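Local coordinates for protein 3-deoxy-manno-octulosonate cytidylyltransferase (Escherichia coli, PDB 1H7E) that activates the eight-carbon sugar KDO by transferring CMP from CTP, releasing diphosphate and probably supplying CMP-KDO for lipopolysaccharide synthesis, at residues A[75-83]-A[178-186]; A[134-144]-A[167-175]. One frame throughout, in Å; residues are numbered along the deposited sequence.

From the N terminus, the chain first passes through residues 75-83, the start of helix 76-86. It next reaches residues 134-144, which lead into strand 141-144, and after 22 further residues folds back through 167-175, closing the small loop of contact 2. After two intervening residues, 178-186 meets the early helix, and contact 1 closes the larger loop, with contact 2 wholly inside it. Strand 169-179 of the mixed sheet serves both. Contact 1 ties its C-terminal end and helix 180-185 to helix 76-86, while contact 2, with its centre about 24 Å from that of contact 1, joins its beginning to the accessory hairpin.

Contact 1: residues A[75-83]-A[178-186]; sequences SGTDRLVEV and YRRDVLQNY
Thr77, Leu80 and Val81 pack against Tyr178, Leu183 and Tyr186 where helix 76-86 lies beside the end of strand 169-179 and the short helix 180-185 that follows it, on the mixed sheet of this GT-A-type cytidylyltransferase. The short helical segments meet at 107°, so a compact patch of side chains joins them, and no direct hydrogen bond crosses the contact.

Aromatic contacts lead. Thr77 CG2 stands over the centre of the Tyr186 ring in a CH-pi contact, 3.6 Å from the centroid and 13° off the ring normal. With chi1 at -60°, the methyl lies anti to the backbone N and OG1 lies beside that N, which lets one residue present carbon to Tyr186 and oxygen towards Tyr178. At the edge of the Tyr186 ring, near its plane, Asp78 OD1 comes to 3.8 Å from CE2; the phenol oxygen is anchored by Glu201. Asp78 also forms a capping box with Ser75 at the helix start, its Asp78 N to Ser75 OG bond being weak.

The aliphatic contacts run further along the helix. Leu80 CD2 meets Tyr178 CD2 at 3.5 Å, and Leu80 CG approaches Leu183 CD1 to 4.0 Å, the two leucine side chains crossing at about a right angle. Leu183 CD2 in turn lies above one face of the Tyr178 ring, offset towards its rim. Leu80 also touches Val6 and Asn94, on strands 3-8 and 91-94. Val81 CG2 rests against the Tyr186 CB methylene and the Leu183 carbonyl.

Polar contacts are relayed by solvent. Two waters, each at the edge of the Tyr178 ring and in its plane, link the Thr77 and Tyr178 hydroxyls, one of them only weakly at Thr77 OG1; the other lies 2.6 Å from Tyr178 OH and 3.3 Å from Thr77 OG1.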
ATOM      1  N   SER A  75       7.728 -20.098  -8.769  1.00 64.87           N
ATOM      2  CA  SER A  75       8.273 -19.031  -7.945  1.00 59.83           C
ATOM      3  C   SER A  75       9.371 -19.433  -6.969  1.00 55.75           C
ATOM      4  O   SER A  75       9.394 -20.554  -6.462  1.00 55.99           O
ATOM      5  CB  SER A  75       7.134 -18.365  -7.194  1.00 60.34           C
ATOM      6  OG  SER A  75       6.482 -19.266  -6.315  1.00 56.61           O
ATOM      7  N   GLY A  76      10.264 -18.493  -6.689  1.00 49.53           N
ATOM      8  CA  GLY A  76      11.349 -18.758  -5.765  1.00 43.07           C
ATOM      9  C   GLY A  76      10.868 -19.062  -4.353  1.00 38.52           C
ATOM     10  O   GLY A  76      11.640 -19.575  -3.535  1.00 38.11           O
ATOM     11  N   THR A  77       9.620 -18.699  -4.050  1.00 32.93           N
ATOM     12  CA  THR A  77       9.048 -18.957  -2.731  1.00 28.68           C
ATOM     13  C   THR A  77       8.564 -20.392  -2.697  1.00 25.43           C
ATOM     14  O   THR A  77       8.621 -21.028  -1.646  1.00 22.64           O
ATOM     15  CB  THR A  77       7.919 -17.965  -2.361  1.00 27.46           C
ATOM     16  OG1 THR A  77       8.461 -16.646  -2.364  1.00 29.34           O
ATOM     17  CG2 THR A  77       7.378 -18.229  -0.963  1.00 23.81           C
ATOM     18  N   ASP A  78       8.102 -20.903  -3.842  1.00 24.11           N
ATOM     19  CA  ASP A  78       7.667 -22.299  -3.925  1.00 27.19           C
ATOM     20  C   ASP A  78       8.877 -23.202  -3.679  1.00 26.07           C
ATOM     21  O   ASP A  78       8.742 -24.261  -3.069  1.00 26.42           O
ATOM     22  CB  ASP A  78       7.086 -22.643  -5.296  1.00 31.92           C
ATOM     23  CG  ASP A  78       5.697 -22.066  -5.520  1.00 36.21           C
ATOM     24  OD1 ASP A  78       4.861 -22.053  -4.589  1.00 35.14           O
ATOM     25  OD2 ASP A  78       5.443 -21.645  -6.662  1.00 39.69           O
ATOM     26  N   ARG A  79      10.047 -22.795  -4.181  1.00 25.28           N
ATOM     27  CA  ARG A  79      11.277 -23.562  -3.995  1.00 22.03           C
ATOM     28  C   ARG A  79      11.641 -23.642  -2.509  1.00 20.65           C
ATOM     29  O   ARG A  79      12.085 -24.685  -2.027  1.00 18.75           O
ATOM     30  CB  ARG A  79      12.413 -22.949  -4.802  1.00 26.50           C
ATOM     31  CG  ARG A  79      13.788 -23.559  -4.535  1.00 33.90           C
ATOM     32  CD  ARG A  79      14.848 -23.057  -5.547  1.00 40.89           C
ATOM     33  NE  ARG A  79      14.923 -23.905  -6.742  1.00 48.60           N
ATOM     34  CZ  ARG A  79      14.170 -23.768  -7.831  1.00 52.05           C
ATOM     35  NH1 ARG A  79      13.271 -22.795  -7.923  1.00 55.72           N
ATOM     36  NH2 ARG A  79      14.243 -24.672  -8.796  1.00 54.92           N
ATOM     37  N   LEU A  80      11.418 -22.551  -1.776  1.00 18.41           N
ATOM     38  CA  LEU A  80      11.693 -22.509  -0.335  1.00 17.44           C
ATOM     39  C   LEU A  80      10.706 -23.408   0.442  1.00 17.71           C
ATOM     40  O   LEU A  80      11.060 -23.948   1.486  1.00 16.91           O
ATOM     41  CB  LEU A  80      11.631 -21.057   0.188  1.00 15.97           C
ATOM     42  CG  LEU A  80      11.996 -20.737   1.641  1.00 20.36           C
ATOM     43  CD1 LEU A  80      13.437 -21.090   1.916  1.00 18.38           C
ATOM     44  CD2 LEU A  80      11.788 -19.263   1.896  1.00 21.12           C
ATOM     45  N   VAL A  81       9.472 -23.547  -0.052  1.00 15.01           N
ATOM     46  CA  VAL A  81       8.461 -24.398   0.597  1.00 16.25           C
ATOM     47  C   VAL A  81       8.915 -25.872   0.534  1.00 17.40           C
ATOM     48  O   VAL A  81       8.810 -26.618   1.519  1.00 15.81           O
ATOM     49  CB  VAL A  81       7.047 -24.209  -0.056  1.00 17.49           C
ATOM     50  CG1 VAL A  81       6.075 -25.289   0.398  1.00 17.22           C
ATOM     51  CG2 VAL A  81       6.479 -22.840   0.334  1.00 18.52           C
ATOM     52  N   GLU A  82       9.465 -26.267  -0.608  1.00 15.53           N
ATOM     53  CA  GLU A  82       9.967 -27.621  -0.751  1.00 19.46           C
ATOM     54  C   GLU A  82      11.135 -27.851   0.220  1.00 19.92           C
ATOM     55  O   GLU A  82      11.220 -28.912   0.834  1.00 19.08           O
ATOM     56  CB  GLU A  82      10.429 -27.910  -2.172  1.00 17.14           C
ATOM     57  CG  GLU A  82      10.901 -29.348  -2.326  1.00 20.77           C
ATOM     58  CD  GLU A  82      11.550 -29.650  -3.661  1.00 25.94           C
ATOM     59  OE1 GLU A  82      11.599 -28.759  -4.540  1.00 28.37           O
ATOM     60  OE2 GLU A  82      12.020 -30.797  -3.841  1.00 30.33           O
ATOM     61  N   VAL A  83      12.033 -26.873   0.347  1.00 15.88           N
ATOM     62  CA  VAL A  83      13.164 -27.006   1.258  1.00 16.41           C
ATOM     63  C   VAL A  83      12.680 -27.103   2.702  1.00 17.13           C
ATOM     64  O   VAL A  83      13.224 -27.870   3.505  1.00 16.59           O
ATOM     65  CB  VAL A  83      14.158 -25.799   1.138  1.00 14.93           C
ATOM     66  CG1 VAL A  83      15.212 -25.862   2.255  1.00 13.06           C
ATOM     67  CG2 VAL A  83      14.831 -25.813  -0.224  1.00 15.80           C
ATOM     68  N   TYR A 178      11.071 -15.683   6.819  1.00 11.20           N
ATOM     69  CA  TYR A 178       9.720 -16.218   6.956  1.00 11.41           C
ATOM     70  C   TYR A 178       9.626 -17.124   8.150  1.00 14.46           C
ATOM     71  O   TYR A 178      10.526 -17.913   8.382  1.00 15.50           O
ATOM     72  CB  TYR A 178       9.347 -17.116   5.771  1.00 14.17           C
ATOM     73  CG  TYR A 178       9.365 -16.466   4.419  1.00 14.90           C
ATOM     74  CD1 TYR A 178       8.217 -15.859   3.901  1.00 15.03           C
ATOM     75  CD2 TYR A 178      10.504 -16.507   3.627  1.00 11.96           C
ATOM     76  CE1 TYR A 178       8.205 -15.323   2.626  1.00 15.68           C
ATOM     77  CE2 TYR A 178      10.498 -15.960   2.338  1.00 15.87           C
ATOM     78  CZ  TYR A 178       9.342 -15.377   1.854  1.00 16.24           C
ATOM     79  OH  TYR A 178       9.312 -14.865   0.583  1.00 23.04           O
ATOM     80  N   ARG A 179       8.532 -17.012   8.891  1.00 14.43           N
ATOM     81  CA  ARG A 179       8.243 -17.902  10.008  1.00 14.64           C
ATOM     82  C   ARG A 179       7.817 -19.228   9.325  1.00 15.91           C
ATOM     83  O   ARG A 179       7.255 -19.224   8.212  1.00 11.28           O
ATOM     84  CB  ARG A 179       7.061 -17.365  10.806  1.00 18.96           C
ATOM     85  CG  ARG A 179       7.220 -17.446  12.276  1.00 27.28           C
ATOM     86  CD  ARG A 179       7.552 -16.091  12.807  1.00 31.55           C
ATOM     87  NE  ARG A 179       8.380 -16.179  14.004  1.00 38.89           N
ATOM     88  CZ  ARG A 179       8.965 -15.136  14.585  1.00 41.43           C
ATOM     89  NH1 ARG A 179       8.808 -13.909  14.076  1.00 36.86           N
ATOM     90  NH2 ARG A 179       9.737 -15.328  15.655  1.00 42.98           N
ATOM     91  N   ARG A 180       8.093 -20.358   9.976  1.00 14.32           N
ATOM     92  CA  ARG A 180       7.749 -21.670   9.425  1.00 15.30           C
ATOM     93  C   ARG A 180       6.265 -21.818   9.040  1.00 12.73           C
ATOM     94  O   ARG A 180       5.940 -22.329   7.955  1.00 13.24           O
ATOM     95  CB  ARG A 180       8.158 -22.772  10.425  1.00 12.95           C
ATOM     96  CG  ARG A 180       7.942 -24.188   9.916  1.00 18.49           C
ATOM     97  CD  ARG A 180       8.520 -25.240  10.877  1.00 22.58           C
ATOM     98  NE  ARG A 180       8.108 -26.589  10.491  1.00 23.57           N
ATOM     99  CZ  ARG A 180       8.742 -27.373   9.619  1.00 25.27           C
ATOM    100  NH1 ARG A 180       9.855 -26.979   9.025  1.00 24.50           N
ATOM    101  NH2 ARG A 180       8.207 -28.538   9.274  1.00 27.26           N
ATOM    102  N   ASP A 181       5.367 -21.362   9.904  1.00 15.15           N
ATOM    103  CA  ASP A 181       3.936 -21.496   9.621  1.00 17.55           C
ATOM    104  C   ASP A 181       3.460 -20.765   8.366  1.00 18.23           C
ATOM    105  O   ASP A 181       2.477 -21.179   7.755  1.00 18.67           O
ATOM    106  CB  ASP A 181       3.077 -21.132  10.837  1.00 27.10           C
ATOM    107  CG  ASP A 181       3.340 -19.728  11.346  1.00 34.35           C
ATOM    108  OD1 ASP A 181       3.828 -19.584  12.484  1.00 40.79           O
ATOM    109  OD2 ASP A 181       3.037 -18.758  10.621  1.00 46.49           O
ATOM    110  N   VAL A 182       4.178 -19.722   7.940  1.00 15.41           N
ATOM    111  CA  VAL A 182       3.796 -19.001   6.721  1.00 14.90           C
ATOM    112  C   VAL A 182       4.064 -19.875   5.508  1.00 15.54           C
ATOM    113  O   VAL A 182       3.232 -19.982   4.605  1.00 15.14           O
ATOM    114  CB  VAL A 182       4.566 -17.660   6.570  1.00 15.89           C
ATOM    115  CG1 VAL A 182       4.228 -17.003   5.230  1.00 17.00           C
ATOM    116  CG2 VAL A 182       4.188 -16.726   7.707  1.00 16.29           C
ATOM    117  N   LEU A 183       5.214 -20.545   5.519  1.00 13.66           N
ATOM    118  CA  LEU A 183       5.604 -21.415   4.428  1.00 10.62           C
ATOM    119  C   LEU A 183       4.736 -22.678   4.356  1.00 12.74           C
ATOM    120  O   LEU A 183       4.458 -23.161   3.257  1.00 14.47           O
ATOM    121  CB  LEU A 183       7.086 -21.763   4.538  1.00 16.08           C
ATOM    122  CG  LEU A 183       8.038 -20.563   4.374  1.00 14.70           C
ATOM    123  CD1 LEU A 183       9.445 -20.998   4.669  1.00 15.75           C
ATOM    124  CD2 LEU A 183       7.953 -19.984   2.958  1.00 15.91           C
ATOM    125  N   GLN A 184       4.272 -23.167   5.506  1.00 13.37           N
ATOM    126  CA  GLN A 184       3.405 -24.364   5.548  1.00 16.99           C
ATOM    127  C   GLN A 184       2.038 -24.106   4.926  1.00 20.26           C
ATOM    128  O   GLN A 184       1.408 -25.015   4.375  1.00 21.90           O
ATOM    129  CB  GLN A 184       3.187 -24.840   6.981  1.00 16.27           C
ATOM    130  CG  GLN A 184       4.432 -25.420   7.610  1.00 20.42           C
ATOM    131  CD  GLN A 184       4.224 -25.865   9.037  1.00 24.45           C
ATOM    132  OE1 GLN A 184       3.865 -25.070   9.904  1.00 26.92           O
ATOM    133  NE2 GLN A 184       4.485 -27.136   9.297  1.00 27.24           N
ATOM    134  N   ASN A 185       1.573 -22.865   5.042  1.00 21.20           N
ATOM    135  CA  ASN A 185       0.277 -22.465   4.501  1.00 24.12           C
ATOM    136  C   ASN A 185       0.368 -21.721   3.167  1.00 22.56           C
ATOM    137  O   ASN A 185      -0.658 -21.381   2.583  1.00 25.43           O
ATOM    138  CB  ASN A 185      -0.454 -21.569   5.512  1.00 28.28           C
ATOM    139  CG  ASN A 185      -0.746 -22.278   6.814  1.00 32.96           C
ATOM    140  OD1 ASN A 185      -1.180 -23.433   6.821  1.00 37.15           O
ATOM    141  ND2 ASN A 185      -0.503 -21.592   7.930  1.00 36.23           N
ATOM    142  N   TYR A 186       1.577 -21.559   2.646  1.00 19.80           N
ATOM    143  CA  TYR A 186       1.786 -20.799   1.428  1.00 16.04           C
ATOM    144  C   TYR A 186       1.156 -21.288   0.154  1.00 20.86           C
ATOM    145  O   TYR A 186       0.609 -20.481  -0.594  1.00 18.81           O
ATOM    146  CB  TYR A 186       3.276 -20.558   1.165  1.00 17.71           C
ATOM    147  CG  TYR A 186       3.531 -19.574   0.036  1.00 17.38           C
ATOM    148  CD1 TYR A 186       3.443 -18.183   0.246  1.00 18.36           C
ATOM    149  CD2 TYR A 186       3.846 -20.026  -1.244  1.00 17.26           C
ATOM    150  CE1 TYR A 186       3.666 -17.274  -0.808  1.00 18.95           C
ATOM    151  CE2 TYR A 186       4.070 -19.129  -2.298  1.00 20.14           C
ATOM    152  CZ  TYR A 186       3.980 -17.762  -2.072  1.00 20.17           C
ATOM    153  OH  TYR A 186       4.230 -16.918  -3.121  1.00 22.72           O
TER
HETATM  154  O   HOH W   1      11.256 -15.524  -1.049  1.00 34.43           O
HETATM  155  O   HOH W   2       7.411 -13.609  -1.125  1.00 35.69           O

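Contact 2: residues A[134-144]-A[167-175]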
ATOM      1  N   ALA A 134      13.984   6.113  -8.146  1.00 15.21           N
ATOM      2  CA  ALA A 134      12.636   5.597  -7.939  1.00 15.12           C
ATOM      3  C   ALA A 134      11.790   5.562  -9.218  1.00 16.08           C
ATOM      4  O   ALA A 134      10.808   4.825  -9.297  1.00 16.96           O
ATOM      5  CB  ALA A 134      11.932   6.396  -6.859  1.00 13.08           C
ATOM      6  N   ALA A 135      12.181   6.323 -10.240  1.00 15.39           N
ATOM      7  CA  ALA A 135      11.414   6.348 -11.499  1.00 17.90           C
ATOM      8  C   ALA A 135      11.445   5.052 -12.324  1.00 19.67           C
ATOM      9  O   ALA A 135      10.522   4.788 -13.108  1.00 21.23           O
ATOM     10  CB  ALA A 135      11.863   7.523 -12.366  1.00 16.81           C
ATOM     11  N   GLU A 136      12.511   4.267 -12.161  1.00 21.08           N
ATOM     12  CA  GLU A 136      12.702   3.004 -12.894  1.00 24.69           C
ATOM     13  C   GLU A 136      11.778   1.904 -12.433  1.00 23.43           C
ATOM     14  O   GLU A 136      11.733   1.592 -11.241  1.00 17.89           O
ATOM     15  CB  GLU A 136      14.146   2.508 -12.751  1.00 31.48           C
ATOM     16  CG  GLU A 136      15.157   3.393 -13.442  1.00 47.01           C
ATOM     17  CD  GLU A 136      14.743   3.721 -14.871  1.00 55.23           C
ATOM     18  OE1 GLU A 136      14.535   2.778 -15.671  1.00 61.73           O
ATOM     19  OE2 GLU A 136      14.602   4.923 -15.190  1.00 60.54           O
ATOM     20  N   PRO A 137      11.032   1.296 -13.372  1.00 20.91           N
ATOM     21  CA  PRO A 137      10.103   0.213 -13.031  1.00 19.62           C
ATOM     22  C   PRO A 137      10.801  -1.071 -12.617  1.00 19.69           C
ATOM     23  O   PRO A 137      10.175  -1.951 -12.037  1.00 19.26           O
ATOM     24  CB  PRO A 137       9.256   0.063 -14.295  1.00 19.29           C
ATOM     25  CG  PRO A 137      10.180   0.544 -15.391  1.00 23.48           C
ATOM     26  CD  PRO A 137      10.840   1.740 -14.765  1.00 23.93           C
ATOM     27  N   SER A 138      12.111  -1.146 -12.862  1.00 21.14           N
ATOM     28  CA  SER A 138      12.918  -2.310 -12.470  1.00 23.79           C
ATOM     29  C   SER A 138      13.291  -2.227 -10.978  1.00 21.41           C
ATOM     30  O   SER A 138      13.803  -3.186 -10.405  1.00 21.02           O
ATOM     31  CB  SER A 138      14.182  -2.425 -13.339  1.00 24.63           C
ATOM     32  OG  SER A 138      14.980  -1.250 -13.249  1.00 32.46           O
ATOM     33  N   THR A 139      13.044  -1.067 -10.369  1.00 19.13           N
ATOM     34  CA  THR A 139      13.296  -0.852  -8.946  1.00 16.95           C
ATOM     35  C   THR A 139      11.940  -0.909  -8.257  1.00 15.73           C
ATOM     36  O   THR A 139      11.001  -0.256  -8.698  1.00 17.66           O
ATOM     37  CB  THR A 139      13.965   0.509  -8.700  1.00 19.06           C
ATOM     38  OG1 THR A 139      15.305   0.437  -9.185  1.00 23.99           O
ATOM     39  CG2 THR A 139      14.020   0.856  -7.220  1.00 19.20           C
ATOM     40  N   VAL A 140      11.834  -1.733  -7.210  1.00 11.73           N
ATOM     41  CA  VAL A 140      10.583  -1.896  -6.481  1.00  9.32           C
ATOM     42  C   VAL A 140      10.577  -0.938  -5.294  1.00 10.35           C
ATOM     43  O   VAL A 140      11.530  -0.904  -4.518  1.00 11.98           O
ATOM     44  CB  VAL A 140      10.408  -3.387  -6.002  1.00  8.42           C
ATOM     45  CG1 VAL A 140       9.080  -3.591  -5.272  1.00  3.30           C
ATOM     46  CG2 VAL A 140      10.505  -4.313  -7.204  1.00  7.50           C
ATOM     47  N   LYS A 141       9.539  -0.104  -5.219  1.00  9.20           N
ATOM     48  CA  LYS A 141       9.386   0.855  -4.134  1.00  9.16           C
ATOM     49  C   LYS A 141       8.453   0.270  -3.079  1.00  9.43           C
ATOM     50  O   LYS A 141       7.601  -0.582  -3.376  1.00 12.78           O
ATOM     51  CB  LYS A 141       8.796   2.186  -4.656  1.00  6.85           C
ATOM     52  CG  LYS A 141       9.811   3.139  -5.327  1.00  6.98           C
ATOM     53  CD  LYS A 141      10.383   2.634  -6.642  1.00  6.76           C
ATOM     54  CE  LYS A 141       9.323   2.362  -7.715  1.00  7.20           C
ATOM     55  NZ  LYS A 141       9.940   2.170  -9.078  1.00  9.68           N
ATOM     56  N   VAL A 142       8.641   0.704  -1.842  1.00  7.57           N
ATOM     57  CA  VAL A 142       7.777   0.293  -0.768  1.00  5.34           C
ATOM     58  C   VAL A 142       7.445   1.536   0.073  1.00  7.42           C
ATOM     59  O   VAL A 142       8.256   2.453   0.184  1.00  8.76           O
ATOM     60  CB  VAL A 142       8.427  -0.836   0.115  1.00  9.42           C
ATOM     61  CG1 VAL A 142       9.775  -0.380   0.700  1.00 10.51           C
ATOM     62  CG2 VAL A 142       7.468  -1.263   1.234  1.00  6.41           C
ATOM     63  N   VAL A 143       6.227   1.583   0.604  1.00  7.97           N
ATOM     64  CA  VAL A 143       5.786   2.649   1.491  1.00  7.73           C
ATOM     65  C   VAL A 143       5.411   1.931   2.785  1.00  8.36           C
ATOM     66  O   VAL A 143       4.731   0.903   2.725  1.00  8.65           O
ATOM     67  CB  VAL A 143       4.556   3.390   0.924  1.00  9.63           C
ATOM     68  CG1 VAL A 143       4.015   4.366   1.982  1.00 15.08           C
ATOM     69  CG2 VAL A 143       4.967   4.165  -0.317  1.00 12.46           C
ATOM     70  N   VAL A 144       5.817   2.476   3.933  1.00  8.04           N
ATOM     71  CA  VAL A 144       5.564   1.847   5.232  1.00  8.72           C
ATOM     72  C   VAL A 144       4.826   2.741   6.212  1.00  9.10           C
ATOM     73  O   VAL A 144       4.801   3.949   6.035  1.00 10.10           O
ATOM     74  CB  VAL A 144       6.915   1.392   5.904  1.00 12.73           C
ATOM     75  CG1 VAL A 144       7.731   0.482   4.955  1.00 10.22           C
ATOM     76  CG2 VAL A 144       7.745   2.607   6.299  1.00 11.22           C
ATOM     77  N   ALA A 167       8.475  14.137  -0.671  1.00 11.34           N
ATOM     78  CA  ALA A 167       8.554  12.701  -0.939  1.00 13.87           C
ATOM     79  C   ALA A 167       9.921  12.099  -0.603  1.00 15.35           C
ATOM     80  O   ALA A 167      10.968  12.684  -0.908  1.00 12.75           O
ATOM     81  CB  ALA A 167       8.211  12.423  -2.404  1.00  9.83           C
ATOM     82  N   ARG A 168       9.887  10.937   0.052  1.00 13.93           N
ATOM     83  CA  ARG A 168      11.083  10.183   0.408  1.00 14.18           C
ATOM     84  C   ARG A 168      10.801   8.758  -0.114  1.00 14.54           C
ATOM     85  O   ARG A 168       9.713   8.216   0.101  1.00 15.55           O
ATOM     86  CB  ARG A 168      11.288  10.199   1.921  1.00 18.30           C
ATOM     87  CG  ARG A 168      12.597   9.583   2.357  1.00 26.74           C
ATOM     88  CD  ARG A 168      12.851   9.773   3.853  1.00 34.88           C
ATOM     89  NE  ARG A 168      14.114   9.139   4.236  1.00 41.87           N
ATOM     90  CZ  ARG A 168      14.236   7.895   4.706  1.00 42.16           C
ATOM     91  NH1 ARG A 168      13.170   7.118   4.879  1.00 40.23           N
ATOM     92  NH2 ARG A 168      15.443   7.412   4.969  1.00 40.95           N
ATOM     93  N   TYR A 169      11.723   8.231  -0.911  1.00 10.81           N
ATOM     94  CA  TYR A 169      11.577   6.918  -1.521  1.00 10.28           C
ATOM     95  C   TYR A 169      12.420   5.833  -0.864  1.00 12.09           C
ATOM     96  O   TYR A 169      13.528   6.099  -0.382  1.00  8.81           O
ATOM     97  CB  TYR A 169      11.918   6.993  -3.016  1.00  8.55           C
ATOM     98  CG  TYR A 169      10.929   7.844  -3.773  1.00 10.25           C
ATOM     99  CD1 TYR A 169       9.706   7.310  -4.162  1.00  9.69           C
ATOM    100  CD2 TYR A 169      11.163   9.212  -3.987  1.00 10.83           C
ATOM    101  CE1 TYR A 169       8.720   8.107  -4.734  1.00 12.97           C
ATOM    102  CE2 TYR A 169      10.179  10.025  -4.561  1.00 10.33           C
ATOM    103  CZ  TYR A 169       8.963   9.459  -4.928  1.00 13.42           C
ATOM    104  OH  TYR A 169       7.966  10.217  -5.488  1.00 14.29           O
ATOM    105  N   LEU A 170      11.853   4.625  -0.827  1.00 10.69           N
ATOM    106  CA  LEU A 170      12.522   3.447  -0.270  1.00  9.57           C
ATOM    107  C   LEU A 170      12.532   2.354  -1.308  1.00  9.45           C
ATOM    108  O   LEU A 170      11.504   2.040  -1.891  1.00 10.12           O
ATOM    109  CB  LEU A 170      11.788   2.918   0.968  1.00  7.20           C
ATOM    110  CG  LEU A 170      11.791   3.790   2.218  1.00 11.18           C
ATOM    111  CD1 LEU A 170      10.797   3.256   3.250  1.00 11.66           C
ATOM    112  CD2 LEU A 170      13.215   3.872   2.792  1.00 10.70           C
ATOM    113  N   LYS A 171      13.711   1.812  -1.573  1.00  8.27           N
ATOM    114  CA  LYS A 171      13.849   0.708  -2.494  1.00  9.56           C
ATOM    115  C   LYS A 171      13.773  -0.605  -1.676  1.00 12.30           C
ATOM    116  O   LYS A 171      14.409  -0.743  -0.618  1.00 10.60           O
ATOM    117  CB  LYS A 171      15.198   0.765  -3.192  1.00 11.95           C
ATOM    118  CG  LYS A 171      15.507  -0.477  -4.010  1.00 16.61           C
ATOM    119  CD  LYS A 171      16.889  -0.381  -4.633  1.00 24.22           C
ATOM    120  CE  LYS A 171      17.143  -1.561  -5.542  1.00 30.86           C
ATOM    121  NZ  LYS A 171      18.313  -1.307  -6.424  1.00 37.12           N
ATOM    122  N   HIS A 172      13.010  -1.566  -2.190  1.00 10.72           N
ATOM    123  CA  HIS A 172      12.868  -2.862  -1.548  1.00 10.92           C
ATOM    124  C   HIS A 172      14.094  -3.721  -1.909  1.00 12.97           C
ATOM    125  O   HIS A 172      14.486  -3.788  -3.082  1.00 10.98           O
ATOM    126  CB  HIS A 172      11.582  -3.528  -2.032  1.00 11.28           C
ATOM    127  CG  HIS A 172      11.422  -4.946  -1.578  1.00 14.10           C
ATOM    128  ND1 HIS A 172      11.661  -5.350  -0.279  1.00 15.52           N
ATOM    129  CD2 HIS A 172      11.073  -6.062  -2.259  1.00 11.82           C
ATOM    130  CE1 HIS A 172      11.468  -6.654  -0.183  1.00 12.96           C
ATOM    131  NE2 HIS A 172      11.109  -7.109  -1.369  1.00 16.87           N
ATOM    132  N   VAL A 173      14.723  -4.309  -0.885  1.00 11.10           N
ATOM    133  CA  VAL A 173      15.890  -5.202  -1.040  1.00 13.15           C
ATOM    134  C   VAL A 173      15.321  -6.614  -0.848  1.00 14.45           C
ATOM    135  O   VAL A 173      14.853  -6.945   0.243  1.00 14.12           O
ATOM    136  CB  VAL A 173      16.981  -4.912   0.048  1.00 16.72           C
ATOM    137  CG1 VAL A 173      18.129  -5.932  -0.065  1.00 17.25           C
ATOM    138  CG2 VAL A 173      17.530  -3.488  -0.123  1.00 15.59           C
ATOM    139  N   GLY A 174      15.384  -7.417  -1.910  1.00 15.43           N
ATOM    140  CA  GLY A 174      14.816  -8.760  -1.953  1.00 18.83           C
ATOM    141  C   GLY A 174      15.285  -9.907  -1.079  1.00 19.12           C
ATOM    142  O   GLY A 174      15.403 -11.033  -1.564  1.00 19.45           O
ATOM    143  N   ILE A 175      15.526  -9.623   0.195  1.00 16.17           N
ATOM    144  CA  ILE A 175      15.938 -10.618   1.193  1.00 16.48           C
ATOM    145  C   ILE A 175      14.764 -10.731   2.146  1.00 16.05           C
ATOM    146  O   ILE A 175      14.275  -9.712   2.652  1.00 14.11           O
ATOM    147  CB  ILE A 175      17.151 -10.146   1.982  1.00 17.32           C
ATOM    148  CG1 ILE A 175      18.353 -10.059   1.041  1.00 21.05           C
ATOM    149  CG2 ILE A 175      17.449 -11.116   3.115  1.00 17.52           C
ATOM    150  CD1 ILE A 175      19.557  -9.467   1.685  1.00 23.83           C
TER
HETATM  151  O   HOH W   3      14.179  -3.312  -6.055  1.00 17.72           O
HETATM  152  O   HOH W   4       8.983   4.556  -1.473  1.00 11.13           O
HETATM  153  O   HOH W   5       8.627   5.770   1.019  1.00 17.57           O
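A single antiparallel beta bridge, a non-hydrogen-bonded pair formed by Lys141 and Lys171, joins the accessory hairpin of strands 141-144 and 150-154 to strand 169-179 of the main sheet. It illustrates how two sheets can share backbone bonds without merging, because the strand segments cross at 112° and diverge after one bridge.

Two backbone bonds flank the pair. His172 N donates to Val140 O at 2.8 Å with an almost straight N-H...O angle of 173°, and Val142 N donates to Leu170 O over a longer 3.2 Å. Between them the Lys141 and Lys171 CA atoms make C-H...O contacts with those same carbonyls, so each oxygen is approached twice. Where the strands part, waters take over: one accepts from Val140 N and donates to His172 O, and another accepts from Leu170 N and lies 2.8 Å from Val142 O.

Side chains pack round the crossing. Ala134 CB sits over one face of the Tyr169 ring, 3.6 Å from CG, while the phenol is held by Pro159 O. Val142 CG1 meets Leu170 CB at 3.9 Å, the chains passing obliquely. Val140 and His172 lie side by side; the imidazole is hydrogen-bonded at NE2 with Tyr176 OH and at ND1 with Leu125 O. On another flank, Thr139 CG2 lies across the extended Lys171 chain, touching CG. Val143 turns away from this junction and packs on Pro194 of the second subunit.

Lys141 bends at chi2 and chi3, which carries NZ back to the type I turn Glu136-Thr139 and the residues before it, 2.8 Å from Ala134 O and 2.7 Å from Thr139 O. Arg155 O accepts from it too. Gripped by at least three carbonyls, this buried ammonium probably spreads its charge over the backbone dipoles it joins.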